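Side-chain contacts in sarcoplasmic calcium-binding proteins II, V, VI, and VII (PDB 2SAS), which binds calcium ions through EF-hand loops and, like parvalbumins, seems to be more abundant in fast-contracting muscles: residues A[138-141]-A[142-145]; A[169-172]-A[173-177]. One frame throughout, in Å; residues are numbered along the deposited sequence.

Contact 1: A[138-141]-A[142-145]; sequences CADV and PAVY
Asp140 caps the helix that Val141 and Pro142 begin: it is the N-cap of helix 141-149, within the fourth EF-hand range of the chain. Its OD1 accepts from Ala143 N at 3.2 Å, the N-H arriving from above the carboxylate plane, 49° out of it. With CG anti to the backbone N (chi1 -173°), the carboxylate lies alongside Ala143, OD1 3.4 Å from its CB. The backbone of the same residue reaches forward as well, Asp140 O taking a weak bond from Val144 N at 3.3 Å. Replaced by an alanine, Asp140 would lose its carboxylate, and Ala143 N would probably be left without its capping acceptor and the helix start without a negative charge likely to suit its dipole. The CB of Val141 points away from the residues that follow, though it still touches the next ring, 3.5 Å from Pro142 CD; Phe127 of helix 124-130 packs against the Val141 side chain. Pro142 has no N-H to offer, which costs nothing in the first turn of a helix. Behind the cap, Cys138 is tied to Cys131 by a disulfide. One residue on from the weak bond, Tyr145 N gives to Val141 O at 2.8 Å, a shorter bond.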
loop_
_atom_site.group_PDB
_atom_site.type_symbol
_atom_site.label_atom_id
_atom_site.label_comp_id
_atom_site.label_asym_id
_atom_site.label_seq_id
_atom_site.Cartn_x
_atom_site.Cartn_y
_atom_site.Cartn_z
ATOM N N CYS A 138 -0.540 0.253 8.972
ATOM C CA CYS A 138 -0.342 0.759 10.340
ATOM C C CYS A 138 -0.463 -0.344 11.376
ATOM O O CYS A 138 -1.597 -0.490 11.894
ATOM C CB CYS A 138 -1.467 1.796 10.538
ATOM S SG CYS A 138 -1.203 3.265 9.517
ATOM N N ALA A 139 0.568 -1.072 11.747
ATOM C CA ALA A 139 0.512 -2.178 12.698
ATOM C C ALA A 139 0.404 -1.842 14.177
ATOM O O ALA A 139 0.150 -2.712 15.063
ATOM C CB ALA A 139 1.743 -3.082 12.504
ATOM N N ASP A 140 0.635 -0.625 14.530
ATOM C CA ASP A 140 0.547 -0.111 15.938
ATOM C C ASP A 140 0.224 1.337 15.596
ATOM O O ASP A 140 1.142 2.047 15.197
ATOM C CB ASP A 140 1.851 -0.437 16.623
ATOM C CG ASP A 140 1.930 -0.146 18.097
ATOM O OD1 ASP A 140 1.263 0.757 18.586
ATOM O OD2 ASP A 140 2.695 -0.836 18.796
ATOM N N VAL A 141 -1.022 1.716 15.557
ATOM C CA VAL A 141 -1.324 3.128 15.148
ATOM C C VAL A 141 -0.823 4.081 16.214
ATOM O O VAL A 141 -0.132 5.056 15.846
ATOM C CB VAL A 141 -2.722 3.278 14.576
ATOM C CG1 VAL A 141 -2.885 4.649 13.897
ATOM C CG2 VAL A 141 -3.101 2.229 13.550
ATOM N N PRO A 142 -1.112 3.866 17.484
ATOM C CA PRO A 142 -0.631 4.703 18.585
ATOM C C PRO A 142 0.868 4.907 18.543
ATOM O O PRO A 142 1.337 6.040 18.842
ATOM C CB PRO A 142 -1.039 3.939 19.871
ATOM C CG PRO A 142 -2.238 3.150 19.423
ATOM C CD PRO A 142 -1.956 2.734 17.979
ATOM N N ALA A 143 1.685 3.919 18.213
ATOM C CA ALA A 143 3.142 4.121 18.120
ATOM C C ALA A 143 3.516 4.981 16.915
ATOM O O ALA A 143 4.527 5.671 16.953
ATOM C CB ALA A 143 3.902 2.819 18.030
ATOM N N VAL A 144 2.771 4.886 15.813
ATOM C CA VAL A 144 3.089 5.715 14.628
ATOM C C VAL A 144 2.680 7.130 14.998
ATOM O O VAL A 144 3.341 8.114 14.674
ATOM C CB VAL A 144 2.394 5.193 13.350
ATOM C CG1 VAL A 144 2.444 6.220 12.240
ATOM C CG2 VAL A 144 2.939 3.847 12.913
ATOM N N TYR A 145 1.557 7.237 15.694
ATOM C CA TYR A 145 1.104 8.604 16.100
ATOM C C TYR A 145 2.070 9.249 17.065
ATOM O O TYR A 145 2.202 10.479 17.112
ATOM C CB TYR A 145 -0.273 8.472 16.742
ATOM C CG TYR A 145 -0.936 9.788 16.974
ATOM C CD1 TYR A 145 -1.524 10.353 15.833
ATOM C CD2 TYR A 145 -1.007 10.468 18.189
ATOM C CE1 TYR A 145 -2.178 11.564 15.902
ATOM C CE2 TYR A 145 -1.694 11.708 18.261
ATOM C CZ TYR A 145 -2.253 12.224 17.128
ATOM O OH TYR A 145 -2.904 13.418 17.086
#

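Contact 2: A[169-172]-A[173-177]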
loop_
_atom_site.group_PDB
_atom_site.type_symbol
_atom_site.label_atom_id
_atom_site.label_comp_id
_atom_site.label_asym_id
_atom_site.label_seq_id
_atom_site.Cartn_x
_atom_site.Cartn_y
_atom_site.Cartn_z
ATOM N N LEU A 169 8.807 13.550 0.792
ATOM C CA LEU A 169 9.216 13.874 -0.564
ATOM C C LEU A 169 10.749 13.929 -0.713
ATOM O O LEU A 169 11.252 13.514 -1.784
ATOM C CB LEU A 169 8.492 15.141 -1.016
ATOM C CG LEU A 169 7.247 15.081 -1.874
ATOM C CD1 LEU A 169 7.387 14.152 -3.079
ATOM C CD2 LEU A 169 6.083 14.544 -1.013
ATOM N N THR A 170 11.466 14.428 0.267
ATOM C CA THR A 170 12.915 14.580 0.069
ATOM C C THR A 170 13.966 13.835 0.797
ATOM O O THR A 170 15.072 13.643 0.164
ATOM C CB THR A 170 13.199 16.146 0.148
ATOM O OG1 THR A 170 12.936 16.513 1.522
ATOM C CG2 THR A 170 12.299 16.927 -0.830
ATOM N N SER A 171 13.750 13.269 1.973
ATOM C CA SER A 171 14.834 12.606 2.700
ATOM C C SER A 171 15.370 11.379 1.995
ATOM O O SER A 171 14.601 10.588 1.470
ATOM C CB SER A 171 14.434 12.188 4.117
ATOM O OG SER A 171 13.740 13.280 4.710
ATOM N N PRO A 172 16.686 11.280 2.098
ATOM C CA PRO A 172 17.382 10.133 1.517
ATOM C C PRO A 172 17.389 9.016 2.534
ATOM O O PRO A 172 17.994 7.970 2.247
ATOM C CB PRO A 172 18.743 10.741 1.171
ATOM C CG PRO A 172 19.011 11.681 2.275
ATOM C CD PRO A 172 17.638 12.238 2.667
ATOM N N ALA A 173 16.741 9.162 3.679
ATOM C CA ALA A 173 16.681 8.200 4.762
ATOM C C ALA A 173 15.391 8.212 5.568
ATOM O O ALA A 173 14.872 9.306 5.799
ATOM C CB ALA A 173 17.822 8.511 5.775
ATOM N N ALA A 174 15.025 7.049 6.074
ATOM C CA ALA A 174 13.822 6.861 6.894
ATOM C C ALA A 174 13.798 7.774 8.100
ATOM O O ALA A 174 14.706 7.772 8.942
ATOM C CB ALA A 174 13.709 5.399 7.294
ATOM N N ASP A 175 12.754 8.604 8.167
ATOM C CA ASP A 175 12.597 9.572 9.278
ATOM C C ASP A 175 11.083 9.691 9.495
ATOM O O ASP A 175 10.300 8.910 8.897
ATOM C CB ASP A 175 13.319 10.853 8.879
ATOM C CG ASP A 175 12.766 11.628 7.693
ATOM O OD1 ASP A 175 11.748 11.287 7.076
ATOM O OD2 ASP A 175 13.295 12.700 7.327
ATOM N N ALA A 176 10.688 10.650 10.279
ATOM C CA ALA A 176 9.290 10.921 10.594
ATOM C C ALA A 176 8.398 11.084 9.384
ATOM O O ALA A 176 7.167 10.824 9.575
ATOM C CB ALA A 176 9.149 12.186 11.485
ATOM N N GLY A 177 8.930 11.521 8.245
ATOM C CA GLY A 177 8.049 11.716 7.027
ATOM C C GLY A 177 7.483 10.353 6.682
ATOM O O GLY A 177 6.446 10.179 6.031
#
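A serine and an aspartate four residues apart, Ser171 and Asp175, bring their polar ends together across the turn that follows helix 158-170, with Ser171 OG 2.7 Å from Asp175 OD2. The same OG also lies by Arg167 O, in the last turn of the helix. Ser171 is the first residue to leave helical geometry, and its OG, anti to the carbonyl carbon and beside the backbone N (chi1 -45°), can therefore face both the last helical turn and the returning chain. Ser171 CB adds a contact, 3.4 Å from the same Asp175 OD2.

The carboxylate is divided between two tasks. OD2 faces the serine and forms a salt bridge with Arg167, a charged partner that probably steadies the negative group. OD1 accepts from Gly177 N at 3.1 Å, closing an Asx turn; the N-H comes from above the carboxylate plane, 54° out of it. Between the two polar residues run Pro172, Ala173 and Ala174, and Ala173 O passes 3.4 Å from Ser171 CB.

The turn lies at the surface, between the end of helix 158-170 and the 3-10 segment that starts at Ala176. Pro172 packs on Gln6 and Ala174 on Phe5, both of helix 4-18. Just before the turn, at the end of helix 158-170, Leu169 touches Trp86 and Thr170 touches Ile90, both of helix 79-91.

How the contacts relate
The two contacts come in series along the chain: contact 1 opens helix 141-149, and contact 2 closes helix 158-170, the next helix. Their centres are about 18 Å apart and their nearest atoms about 7 Å, without touching. Together they mark the start of the first helix and the end of the second in the region of the fourth EF-hand, for which no bound calcium is seen. Contact 1 lies closer to a metal, the side chain of Tyr145 being about 8 Å from a calcium ion, whereas contact 2 is away from the annotated sites. The C-terminal tail leaving contact 2 returns to contact 1, where Thr179 and Lys184 touch Val144.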